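Local atomic coordinates of formate dehydrogenase (Pyrobaculum aerophilum, PDB entry 1QP8), a protein that binds NADPH and probably acts as a D-2-hydroxyacid dehydrogenase, interconverting 2-oxo acids and D-2-hydroxy acids. Residues F53-T58 / M276-N281; V192-L197 / L221-E226; Y98-Q103 / V117-I122; L64-I69 / A295-Y300. All coordinates share one frame; numbering follows the deposited sequence.

How the contacts relate
From the N terminus, residues 53-58 open contact 1 and 64-69 soon open contact 4; neither closes until the chain has run through the whole Rossmann-type nucleotide-binding domain. Within that excursion come two shorter closures in series: contact 3, a short loop between 98-103 and 117-122 at the subunit interface, then contact 2, between 192-197 and 221-226 among the helices flanking the large parallel sheet. The chain then returns, closing contact 1 at 276-281 and contact 4 at 295-300, so these two cross. They also touch, Val56 CG2 lying 3.9 Å from Leu64 CD1, and together they tie the C-terminal part of the chain to the N-terminal domain.

Contact 1: residues F53-T58 / M276-N281; sequences FIQVVT and MEAVRN
Gln55 reaches out of its short strand to the helix carrying Ala278 and Asn281, and its side chain does most of the work here. The bond to CB already points at the helix, and CG, anti to the backbone N (chi1 176°), settles over the Ala278 residue, 3.6 Å from Ala278 O and 4.0 Å from Ala278 CB. At chi2 the chain bends, bringing OE1 to Asn281. There OE1 accepts a nearly straight hydrogen bond from Asn281 ND2, 2.7 Å long with an N-H...O angle of 169°. The donor keeps Gln55 OE1 close to its own amide plane, yet the two amides stand 77° apart, so they meet as crossed plates. On the other branch, Gln55 NE2 gives a hydrogen bond of 3.0 Å to Val56 O, approaching from above that carbonyl's plane, and a weak one to Gly77 O. Both ends of the buried amide are therefore used and its rotation is fixed. Asn281 is held likewise, its OD1 taking the backbone N of Arg292, while the edge of the Phe53 ring faces its ND2. Further along, the small Ala278 lets Val57 come near, with 4.4 Å between Val57 CA and Ala278 CB. Strand 54-55 pairs in parallel with strand 75-76, and helix 268-286 packs against them as the chain's return to the N-terminal domain; helix 11-18 packs against Met276 and Val279 of that same helix.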
# COMPACT_ATOMS: atom_id res chain seq x y z
N PHE A 53 -26.89 25.39 -16.43
CA PHE A 53 -25.98 24.73 -15.50
C PHE A 53 -25.84 23.26 -15.86
O PHE A 53 -26.80 22.64 -16.28
CB PHE A 53 -26.49 24.85 -14.07
CG PHE A 53 -25.58 24.22 -13.03
CD1 PHE A 53 -24.34 24.77 -12.75
CD2 PHE A 53 -25.99 23.08 -12.32
CE1 PHE A 53 -23.52 24.20 -11.76
CE2 PHE A 53 -25.17 22.52 -11.34
CZ PHE A 53 -23.93 23.08 -11.07
N ILE A 54 -24.64 22.70 -15.71
CA ILE A 54 -24.41 21.29 -16.00
C ILE A 54 -23.56 20.67 -14.92
O ILE A 54 -22.36 20.95 -14.82
CB ILE A 54 -23.69 21.09 -17.35
CG1 ILE A 54 -24.62 21.50 -18.51
CG2 ILE A 54 -23.31 19.64 -17.52
CD1 ILE A 54 -23.98 21.35 -19.90
N GLN A 55 -24.18 19.82 -14.09
CA GLN A 55 -23.47 19.13 -13.02
C GLN A 55 -23.03 17.79 -13.54
O GLN A 55 -23.86 16.97 -13.95
CB GLN A 55 -24.38 18.90 -11.82
CG GLN A 55 -23.71 18.10 -10.69
CD GLN A 55 -22.53 18.84 -10.08
OE1 GLN A 55 -22.71 19.94 -9.52
NE2 GLN A 55 -21.33 18.27 -10.18
N VAL A 56 -21.72 17.57 -13.53
CA VAL A 56 -21.16 16.31 -13.99
C VAL A 56 -20.87 15.42 -12.78
O VAL A 56 -20.40 15.89 -11.75
CB VAL A 56 -19.84 16.52 -14.78
CG1 VAL A 56 -19.37 15.19 -15.37
CG2 VAL A 56 -20.06 17.55 -15.89
N VAL A 57 -21.15 14.13 -12.92
CA VAL A 57 -20.92 13.17 -11.85
C VAL A 57 -19.45 12.79 -11.66
O VAL A 57 -18.99 12.60 -10.55
CB VAL A 57 -21.72 11.88 -12.12
CG1 VAL A 57 -21.73 11.00 -10.88
CG2 VAL A 57 -23.14 12.24 -12.53
N THR A 58 -18.72 12.69 -12.76
CA THR A 58 -17.30 12.32 -12.70
C THR A 58 -16.42 13.45 -12.15
O THR A 58 -16.83 14.61 -12.07
CB THR A 58 -16.78 11.97 -14.09
OG1 THR A 58 -16.89 13.12 -14.94
CG2 THR A 58 -17.60 10.83 -14.69
N MSE A 276 -24.52 11.06 -4.98
CA MSE A 276 -25.16 11.83 -3.94
C MSE A 276 -24.49 13.19 -3.80
O MSE A 276 -25.17 14.22 -3.67
CB MSE A 276 -25.17 11.08 -2.61
CG MSE A 276 -26.34 10.10 -2.51
SE MSE A 276 -27.96 10.78 -3.08
CE MSE A 276 -28.04 12.34 -2.16
N GLU A 277 -23.17 13.21 -3.89
CA GLU A 277 -22.45 14.47 -3.77
C GLU A 277 -22.76 15.40 -4.93
O GLU A 277 -22.81 16.61 -4.77
CB GLU A 277 -20.96 14.21 -3.68
CG GLU A 277 -20.33 14.94 -2.54
CD GLU A 277 -19.02 14.34 -2.14
OE1 GLU A 277 -19.02 13.18 -1.65
OE2 GLU A 277 -17.98 15.01 -2.34
N ALA A 278 -22.97 14.82 -6.11
CA ALA A 278 -23.29 15.61 -7.28
C ALA A 278 -24.67 16.21 -7.08
O ALA A 278 -24.92 17.38 -7.40
CB ALA A 278 -23.30 14.73 -8.51
N VAL A 279 -25.57 15.40 -6.52
CA VAL A 279 -26.93 15.85 -6.28
C VAL A 279 -26.93 16.92 -5.22
O VAL A 279 -27.76 17.83 -5.25
CB VAL A 279 -27.84 14.68 -5.84
CG1 VAL A 279 -29.20 15.21 -5.45
CG2 VAL A 279 -28.02 13.70 -6.98
N ARG A 280 -25.98 16.86 -4.29
CA ARG A 280 -25.94 17.89 -3.26
C ARG A 280 -25.45 19.22 -3.80
O ARG A 280 -25.94 20.27 -3.42
CB ARG A 280 -25.07 17.45 -2.07
CG ARG A 280 -25.60 16.19 -1.43
CD ARG A 280 -25.14 16.01 0.00
NE ARG A 280 -25.29 14.61 0.41
CZ ARG A 280 -24.42 13.65 0.12
NH1 ARG A 280 -23.32 13.94 -0.57
NH2 ARG A 280 -24.65 12.40 0.49
N ASN A 281 -24.51 19.16 -4.74
CA ASN A 281 -23.95 20.38 -5.30
C ASN A 281 -24.95 21.07 -6.20
O ASN A 281 -25.02 22.30 -6.29
CB ASN A 281 -22.69 20.05 -6.08
CG ASN A 281 -21.86 21.27 -6.37
OD1 ASN A 281 -21.50 22.02 -5.46
ND2 ASN A 281 -21.55 21.50 -7.65

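Contact 2: residues V192-L197 / L221-E226; sequences VKYQHL and LRILKE
Tyr194 and Arg222 form a cation-pi pair that joins two neighbouring connections of the Rossmann-type nucleotide-binding domain: helix 194-197 precedes strand 205-208, and helix 217-226 makes the beta-alpha-beta crossover from that strand to 231-234. The contact is partly open to solvent and lies away from the coenzyme site. Arg222 runs extended across one face of the tyrosine ring, roughly at right angles to it. Its CD sits 3.6 Å from the Tyr194 ring centroid as a CH-pi donor, and the guanidinium follows over the same face, its plane tilted 41° from the ring. Tyr194 CG is anti to the backbone N (chi1 174°), which swings the ring across to the other helix although the bond to CB does not point there. Deeper in, Ile223 CB lies 3.7 Å from Tyr194 CE1, and Ile223 CD1 packs on Leu197 CB at 3.9 Å, the buried base of the contact. A leucine in place of Tyr194 would probably leave the Arg222 guanidinium without its aromatic face and Ile223 without the ring against its CB. Glu226, four residues on from Arg222, meets both members of the pair: its OE2 forms a salt bridge with Arg222 NE, 3.2 Å away, though the hydrogen bond within it is weak, and its OE1 accepts the Tyr194 hydroxyl in a hydrogen bond modelled so short that its length is doubtful, with the carboxylate turned 86° to the ring.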
# COMPACT_ATOMS: atom_id res chain seq x y z
N VAL A 192 3.99 15.43 -19.22
CA VAL A 192 5.12 14.57 -18.85
C VAL A 192 5.61 13.92 -20.12
O VAL A 192 4.84 13.28 -20.83
CB VAL A 192 4.69 13.45 -17.89
CG1 VAL A 192 5.83 12.49 -17.71
CG2 VAL A 192 4.27 14.03 -16.55
N LYS A 193 6.90 14.09 -20.41
CA LYS A 193 7.48 13.51 -21.62
C LYS A 193 8.70 12.64 -21.32
O LYS A 193 9.27 12.71 -20.22
CB LYS A 193 7.85 14.61 -22.62
CG LYS A 193 6.67 15.49 -22.98
CD LYS A 193 6.85 16.17 -24.34
N TYR A 194 9.07 11.82 -22.30
CA TYR A 194 10.21 10.91 -22.17
C TYR A 194 11.35 11.55 -21.38
O TYR A 194 11.83 11.01 -20.38
CB TYR A 194 10.72 10.49 -23.55
CG TYR A 194 11.98 9.68 -23.45
CD1 TYR A 194 11.96 8.36 -23.00
CD2 TYR A 194 13.22 10.26 -23.70
CE1 TYR A 194 13.13 7.65 -22.79
CE2 TYR A 194 14.39 9.57 -23.50
CZ TYR A 194 14.35 8.26 -23.04
OH TYR A 194 15.52 7.59 -22.84
N GLN A 195 11.78 12.71 -21.86
CA GLN A 195 12.86 13.47 -21.25
C GLN A 195 12.64 13.66 -19.76
O GLN A 195 13.57 13.50 -18.97
CB GLN A 195 12.96 14.81 -21.96
CG GLN A 195 11.64 15.22 -22.60
CD GLN A 195 11.78 16.33 -23.61
OE1 GLN A 195 12.20 17.44 -23.27
NE2 GLN A 195 11.45 16.04 -24.86
N HIS A 196 11.41 13.98 -19.37
CA HIS A 196 11.09 14.20 -17.96
C HIS A 196 11.14 12.88 -17.20
O HIS A 196 11.80 12.77 -16.17
CB HIS A 196 9.72 14.84 -17.82
CG HIS A 196 9.50 15.98 -18.77
ND1 HIS A 196 8.95 15.81 -20.02
CD2 HIS A 196 9.82 17.29 -18.68
CE1 HIS A 196 8.93 16.96 -20.66
NE2 HIS A 196 9.46 17.88 -19.86
N LEU A 197 10.45 11.87 -17.73
CA LEU A 197 10.42 10.55 -17.12
C LEU A 197 11.85 10.07 -16.90
O LEU A 197 12.18 9.55 -15.83
CB LEU A 197 9.70 9.57 -18.05
CG LEU A 197 8.20 9.75 -18.28
CD1 LEU A 197 7.74 8.82 -19.39
CD2 LEU A 197 7.47 9.45 -16.98
N LEU A 221 6.20 4.40 -23.52
CA LEU A 221 6.55 3.20 -24.25
C LEU A 221 8.07 3.13 -24.42
O LEU A 221 8.70 2.11 -24.17
CB LEU A 221 5.87 3.27 -25.61
CG LEU A 221 5.46 2.02 -26.37
CD1 LEU A 221 4.79 1.00 -25.45
CD2 LEU A 221 4.51 2.47 -27.46
N ARG A 222 8.65 4.25 -24.83
CA ARG A 222 10.07 4.28 -25.06
C ARG A 222 10.91 4.03 -23.83
O ARG A 222 11.83 3.22 -23.86
CB ARG A 222 10.48 5.60 -25.67
CG ARG A 222 11.96 5.84 -25.56
CD ARG A 222 12.38 7.09 -26.26
NE ARG A 222 13.72 7.45 -25.85
CZ ARG A 222 14.50 8.31 -26.48
NH1 ARG A 222 14.06 8.91 -27.59
NH2 ARG A 222 15.72 8.57 -26.01
N ILE A 223 10.62 4.73 -22.74
CA ILE A 223 11.43 4.52 -21.55
C ILE A 223 11.22 3.11 -21.00
O ILE A 223 12.14 2.51 -20.46
CB ILE A 223 11.14 5.55 -20.44
CG1 ILE A 223 12.28 5.50 -19.41
CG2 ILE A 223 9.82 5.26 -19.75
CD1 ILE A 223 12.13 6.47 -18.27
N LEU A 224 10.00 2.59 -21.15
CA LEU A 224 9.72 1.25 -20.66
C LEU A 224 10.58 0.26 -21.41
O LEU A 224 11.09 -0.68 -20.81
CB LEU A 224 8.26 0.89 -20.85
CG LEU A 224 7.37 1.33 -19.70
CD1 LEU A 224 5.91 1.24 -20.10
CD2 LEU A 224 7.68 0.48 -18.50
N LYS A 225 10.76 0.48 -22.71
CA LYS A 225 11.59 -0.42 -23.52
C LYS A 225 13.08 -0.23 -23.29
O LYS A 225 13.88 -1.03 -23.76
CB LYS A 225 11.32 -0.22 -25.01
CG LYS A 225 10.03 -0.84 -25.50
CD LYS A 225 9.70 -0.33 -26.88
CE LYS A 225 8.39 -0.92 -27.39
NZ LYS A 225 7.87 -0.19 -28.59
N GLU A 226 13.46 0.83 -22.58
CA GLU A 226 14.87 1.08 -22.31
C GLU A 226 15.25 0.69 -20.90
O GLU A 226 16.32 0.12 -20.67
CB GLU A 226 15.21 2.56 -22.48
CG GLU A 226 14.89 3.15 -23.84
CD GLU A 226 15.48 4.53 -23.97
OE1 GLU A 226 15.70 5.17 -22.92
OE2 GLU A 226 15.70 4.98 -25.12

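Contact 3: residues Y98-Q103 / V117-I122; sequences YKRIIQ and VEIPLI
Pro120 sits in the corner of two flat groups, the ring of Tyr98 and the guanidinium of Arg100. Its CB lies over one face of the phenol as a CH-pi contact, 4.0 Å from the Tyr98 ring centroid, while its CG sits over the centre of the guanidinium, 3.5 Å from Arg100 CZ. Arg100 reaches this position with a chain bent at chi2 and chi3; on the way its CD touches Val117 CG1, and its NE is hydrogen-bonded to Pro97 O. Tyr98 slides past the proline, CE2 packing against Ile122 CG1 at 3.5 Å and OH giving a 2.7 Å hydrogen bond to Leu121 O from 42° above the carbonyl plane. A phenylalanine here would probably leave Leu121 O without this donor. Lys99 curls back so that NZ meets Pro120 O at 3.1 Å in the carbonyl plane, and the same ammonium forms a salt bridge with Glu88 of the second subunit. Ile119 and Leu121 also pack on that subunit. The strap folded against the junction of helices 83-98 and 101-109 thus belongs to the dimer interface, consistent with the subunit pairing through the coenzyme-binding domain known in this dehydrogenase family.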
# COMPACT_ATOMS: atom_id res chain seq x y z
N TYR A 98 6.41 -1.56 -6.23
CA TYR A 98 7.49 -0.94 -5.47
C TYR A 98 8.13 -1.89 -4.47
O TYR A 98 9.32 -2.13 -4.52
CB TYR A 98 7.01 0.30 -4.73
CG TYR A 98 8.13 1.19 -4.25
CD1 TYR A 98 8.72 2.11 -5.11
CD2 TYR A 98 8.59 1.13 -2.94
CE1 TYR A 98 9.75 2.94 -4.68
CE2 TYR A 98 9.62 1.95 -2.50
CZ TYR A 98 10.20 2.85 -3.37
OH TYR A 98 11.25 3.65 -2.95
N LYS A 99 7.34 -2.41 -3.54
CA LYS A 99 7.90 -3.33 -2.56
C LYS A 99 8.15 -4.71 -3.18
O LYS A 99 8.40 -5.69 -2.46
CB LYS A 99 6.98 -3.43 -1.34
CG LYS A 99 6.71 -2.10 -0.66
CD LYS A 99 7.95 -1.52 -0.03
CE LYS A 99 8.23 -2.15 1.33
NZ LYS A 99 9.56 -1.72 1.89
N ARG A 100 8.06 -4.76 -4.51
CA ARG A 100 8.30 -5.99 -5.26
C ARG A 100 7.38 -7.16 -4.87
O ARG A 100 7.77 -8.33 -4.99
CB ARG A 100 9.76 -6.40 -5.06
CG ARG A 100 10.75 -5.22 -5.02
CD ARG A 100 11.33 -4.85 -6.38
NE ARG A 100 10.96 -3.51 -6.82
CZ ARG A 100 11.84 -2.60 -7.26
NH1 ARG A 100 13.15 -2.90 -7.30
NH2 ARG A 100 11.43 -1.41 -7.67
N ILE A 101 6.18 -6.86 -4.40
CA ILE A 101 5.25 -7.92 -4.02
C ILE A 101 4.86 -8.78 -5.24
O ILE A 101 4.95 -10.01 -5.21
CB ILE A 101 3.96 -7.36 -3.41
CG1 ILE A 101 4.28 -6.58 -2.12
CG2 ILE A 101 3.00 -8.49 -3.12
CD1 ILE A 101 4.72 -7.44 -0.96
N ILE A 102 4.41 -8.11 -6.30
CA ILE A 102 3.99 -8.82 -7.50
C ILE A 102 5.11 -9.68 -8.05
O ILE A 102 4.89 -10.86 -8.37
CB ILE A 102 3.58 -7.87 -8.62
CG1 ILE A 102 2.22 -7.25 -8.32
CG2 ILE A 102 3.49 -8.63 -9.92
CD1 ILE A 102 1.80 -6.25 -9.37
N GLN A 103 6.29 -9.10 -8.19
CA GLN A 103 7.43 -9.84 -8.73
C GLN A 103 7.82 -11.05 -7.89
O GLN A 103 7.94 -12.16 -8.41
CB GLN A 103 8.63 -8.91 -8.97
CG GLN A 103 8.71 -7.70 -8.09
CD GLN A 103 7.81 -6.54 -8.54
OE1 GLN A 103 8.27 -5.59 -9.18
NE2 GLN A 103 6.53 -6.62 -8.19
N VAL A 117 16.42 -10.13 -5.48
CA VAL A 117 15.90 -8.78 -5.74
C VAL A 117 15.85 -7.98 -4.45
O VAL A 117 15.24 -8.42 -3.48
CB VAL A 117 14.45 -8.81 -6.30
CG1 VAL A 117 14.02 -7.40 -6.67
CG2 VAL A 117 14.35 -9.73 -7.48
N GLU A 118 16.48 -6.81 -4.43
CA GLU A 118 16.43 -6.01 -3.21
C GLU A 118 15.12 -5.23 -3.14
O GLU A 118 14.61 -4.73 -4.14
CB GLU A 118 17.62 -5.05 -3.11
CG GLU A 118 17.64 -4.28 -1.79
CD GLU A 118 19.01 -3.75 -1.42
OE1 GLU A 118 19.61 -2.99 -2.21
OE2 GLU A 118 19.49 -4.09 -0.31
N ILE A 119 14.57 -5.16 -1.93
CA ILE A 119 13.32 -4.48 -1.68
C ILE A 119 13.54 -3.01 -1.33
O ILE A 119 14.14 -2.69 -0.32
CB ILE A 119 12.56 -5.21 -0.58
CG1 ILE A 119 12.27 -6.62 -1.09
CG2 ILE A 119 11.30 -4.46 -0.21
CD1 ILE A 119 11.50 -7.48 -0.16
N PRO A 120 13.08 -2.10 -2.19
CA PRO A 120 13.24 -0.67 -1.97
C PRO A 120 12.52 -0.24 -0.72
O PRO A 120 11.56 -0.88 -0.29
CB PRO A 120 12.57 -0.04 -3.18
CG PRO A 120 12.78 -1.04 -4.24
CD PRO A 120 12.46 -2.34 -3.51
N LEU A 121 12.99 0.85 -0.13
CA LEU A 121 12.33 1.38 1.05
C LEU A 121 11.65 2.66 0.61
O LEU A 121 12.06 3.29 -0.36
CB LEU A 121 13.34 1.63 2.16
CG LEU A 121 13.20 0.67 3.36
CD1 LEU A 121 13.08 -0.76 2.87
CD2 LEU A 121 14.41 0.81 4.27
N ILE A 122 10.58 3.02 1.29
CA ILE A 122 9.88 4.24 0.97
C ILE A 122 10.50 5.34 1.83
O ILE A 122 10.77 6.46 1.36
CB ILE A 122 8.36 4.07 1.24
CG1 ILE A 122 7.72 3.42 0.01
CG2 ILE A 122 7.70 5.40 1.59
CD1 ILE A 122 6.26 3.20 0.12

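Contact 4: residues L64-I69 / A295-Y300; sequences LPWESI and AKREDY
The indole of Trp66 is sandwiched: Tyr300 lies on one face, and Leu64 CB and Ile69 CD1 lie on the other. The two aromatic rings form an offset stack, the phenol centroid 4.5 Å from that of the indole's five-membered ring with the planes 15° apart. The displacement sets Tyr300 CB over the five-membered ring, 3.7 Å from its centroid, as a CH-pi contact, while Tyr300 CD1 reaches toward the benzo side, 3.6 Å from Trp66 CZ2. At the indole's edge are Ala295 CB, 3.9 Å from Trp66 CH2, and the guanidinium of Arg297, whose NH1 lies near the ring plane. That guanidinium stands almost perpendicular to the indole, at 81°, so the ring edge meets its face. Trp66 NE1 is satisfied by Leu61 O. Residues Trp66 to Ile69 make a type I beta turn in the loop between strands 54-55 and 75-76 of the N-terminal domain, and residues 295-300, near the C terminus, close over it after the chain comes back from the nucleotide-binding domain. Tyr300 stands close to the coenzyme site, its side chain about 4 Å from that of Asn185, an NADPH-binding residue, and about 6 Å from the bound NADPH. Arg297 grips the end of the turn. With CG anti to the backbone N (chi1 -162°) and the chain extended to NE, it slides past the indole until NH2 gives Ile69 O a hydrogen bond of 2.5 Å nearly along the C=O axis, the oxygen lying tilted from the guanidinium plane; NH1 adds a weak one of 2.9 Å to Ile69 O.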
# COMPACT_ATOMS: atom_id res chain seq x y z
N LEU A 64 -16.05 16.16 -21.87
CA LEU A 64 -17.17 16.98 -22.33
C LEU A 64 -16.90 17.69 -23.65
O LEU A 64 -15.81 18.22 -23.87
CB LEU A 64 -17.51 18.04 -21.29
CG LEU A 64 -17.99 17.62 -19.91
CD1 LEU A 64 -18.22 18.90 -19.10
CD2 LEU A 64 -19.29 16.83 -20.02
N PRO A 65 -17.91 17.73 -24.53
CA PRO A 65 -17.80 18.39 -25.84
C PRO A 65 -17.08 19.72 -25.75
O PRO A 65 -16.17 19.98 -26.52
CB PRO A 65 -19.24 18.60 -26.24
CG PRO A 65 -19.95 17.47 -25.63
CD PRO A 65 -19.30 17.31 -24.27
N TRP A 66 -17.49 20.55 -24.81
CA TRP A 66 -16.89 21.86 -24.62
C TRP A 66 -17.07 22.77 -25.83
O TRP A 66 -17.56 23.89 -25.70
CB TRP A 66 -15.40 21.75 -24.27
CG TRP A 66 -15.18 21.47 -22.82
CD1 TRP A 66 -14.53 20.40 -22.29
CD2 TRP A 66 -15.65 22.25 -21.70
NE1 TRP A 66 -14.57 20.45 -20.91
CE2 TRP A 66 -15.25 21.58 -20.53
CE3 TRP A 66 -16.38 23.44 -21.60
CZ2 TRP A 66 -15.55 22.06 -19.24
CZ3 TRP A 66 -16.68 23.92 -20.32
CH2 TRP A 66 -16.26 23.23 -19.16
N GLU A 67 -16.68 22.30 -27.00
CA GLU A 67 -16.81 23.12 -28.19
C GLU A 67 -18.27 23.22 -28.60
O GLU A 67 -18.62 23.95 -29.52
CB GLU A 67 -15.96 22.59 -29.35
CG GLU A 67 -16.49 21.36 -30.08
CD GLU A 67 -16.28 20.05 -29.33
OE1 GLU A 67 -15.17 19.84 -28.80
OE2 GLU A 67 -17.22 19.23 -29.28
N SER A 68 -19.13 22.48 -27.90
CA SER A 68 -20.55 22.51 -28.22
C SER A 68 -21.39 23.02 -27.06
O SER A 68 -22.61 23.09 -27.15
CB SER A 68 -21.04 21.12 -28.64
OG SER A 68 -20.76 20.88 -30.00
N ILE A 69 -20.72 23.39 -25.96
CA ILE A 69 -21.39 23.91 -24.78
C ILE A 69 -21.35 25.43 -24.84
O ILE A 69 -20.28 26.02 -24.75
CB ILE A 69 -20.68 23.52 -23.47
CG1 ILE A 69 -20.69 22.01 -23.28
CG2 ILE A 69 -21.35 24.23 -22.29
CD1 ILE A 69 -19.77 21.54 -22.17
N ALA A 295 -16.16 24.74 -13.30
CA ALA A 295 -15.07 24.64 -14.26
C ALA A 295 -14.70 25.98 -14.85
O ALA A 295 -15.55 26.84 -15.08
CB ALA A 295 -15.46 23.70 -15.38
N LYS A 296 -13.41 26.15 -15.10
CA LYS A 296 -12.88 27.36 -15.72
C LYS A 296 -12.75 26.95 -17.19
O LYS A 296 -11.82 26.25 -17.58
CB LYS A 296 -11.52 27.69 -15.12
CG LYS A 296 -10.85 28.90 -15.70
CD LYS A 296 -9.51 29.14 -15.04
CE LYS A 296 -8.75 30.23 -15.77
NZ LYS A 296 -7.49 30.61 -15.09
N ARG A 297 -13.71 27.37 -18.01
CA ARG A 297 -13.74 27.01 -19.43
C ARG A 297 -12.42 27.07 -20.19
O ARG A 297 -12.07 26.11 -20.87
CB ARG A 297 -14.78 27.87 -20.16
CG ARG A 297 -15.20 27.32 -21.51
CD ARG A 297 -16.10 28.31 -22.23
NE ARG A 297 -16.53 27.82 -23.54
CZ ARG A 297 -17.53 26.96 -23.73
NH1 ARG A 297 -18.23 26.50 -22.70
NH2 ARG A 297 -17.83 26.56 -24.96
N GLU A 298 -11.67 28.16 -20.09
CA GLU A 298 -10.42 28.23 -20.85
C GLU A 298 -9.42 27.12 -20.56
O GLU A 298 -8.51 26.89 -21.35
CB GLU A 298 -9.74 29.59 -20.69
CG GLU A 298 -9.11 29.84 -19.35
CD GLU A 298 -8.27 31.10 -19.38
OE1 GLU A 298 -7.72 31.49 -18.33
OE2 GLU A 298 -8.16 31.70 -20.47
N ASP A 299 -9.57 26.43 -19.42
CA ASP A 299 -8.67 25.33 -19.10
C ASP A 299 -8.86 24.24 -20.15
O ASP A 299 -7.98 23.42 -20.36
CB ASP A 299 -8.95 24.75 -17.72
CG ASP A 299 -8.30 25.54 -16.61
OD1 ASP A 299 -7.48 26.44 -16.92
OD2 ASP A 299 -8.59 25.27 -15.42
N TYR A 300 -10.01 24.24 -20.81
CA TYR A 300 -10.29 23.25 -21.84
C TYR A 300 -10.51 23.96 -23.16
O TYR A 300 -10.58 23.31 -24.21
CB TYR A 300 -11.55 22.44 -21.50
CG TYR A 300 -11.60 21.93 -20.08
CD1 TYR A 300 -11.98 22.77 -19.04
CD2 TYR A 300 -11.22 20.62 -19.77
CE1 TYR A 300 -11.99 22.33 -17.73
CE2 TYR A 300 -11.22 20.17 -18.46
CZ TYR A 300 -11.60 21.03 -17.45
OH TYR A 300 -11.59 20.60 -16.14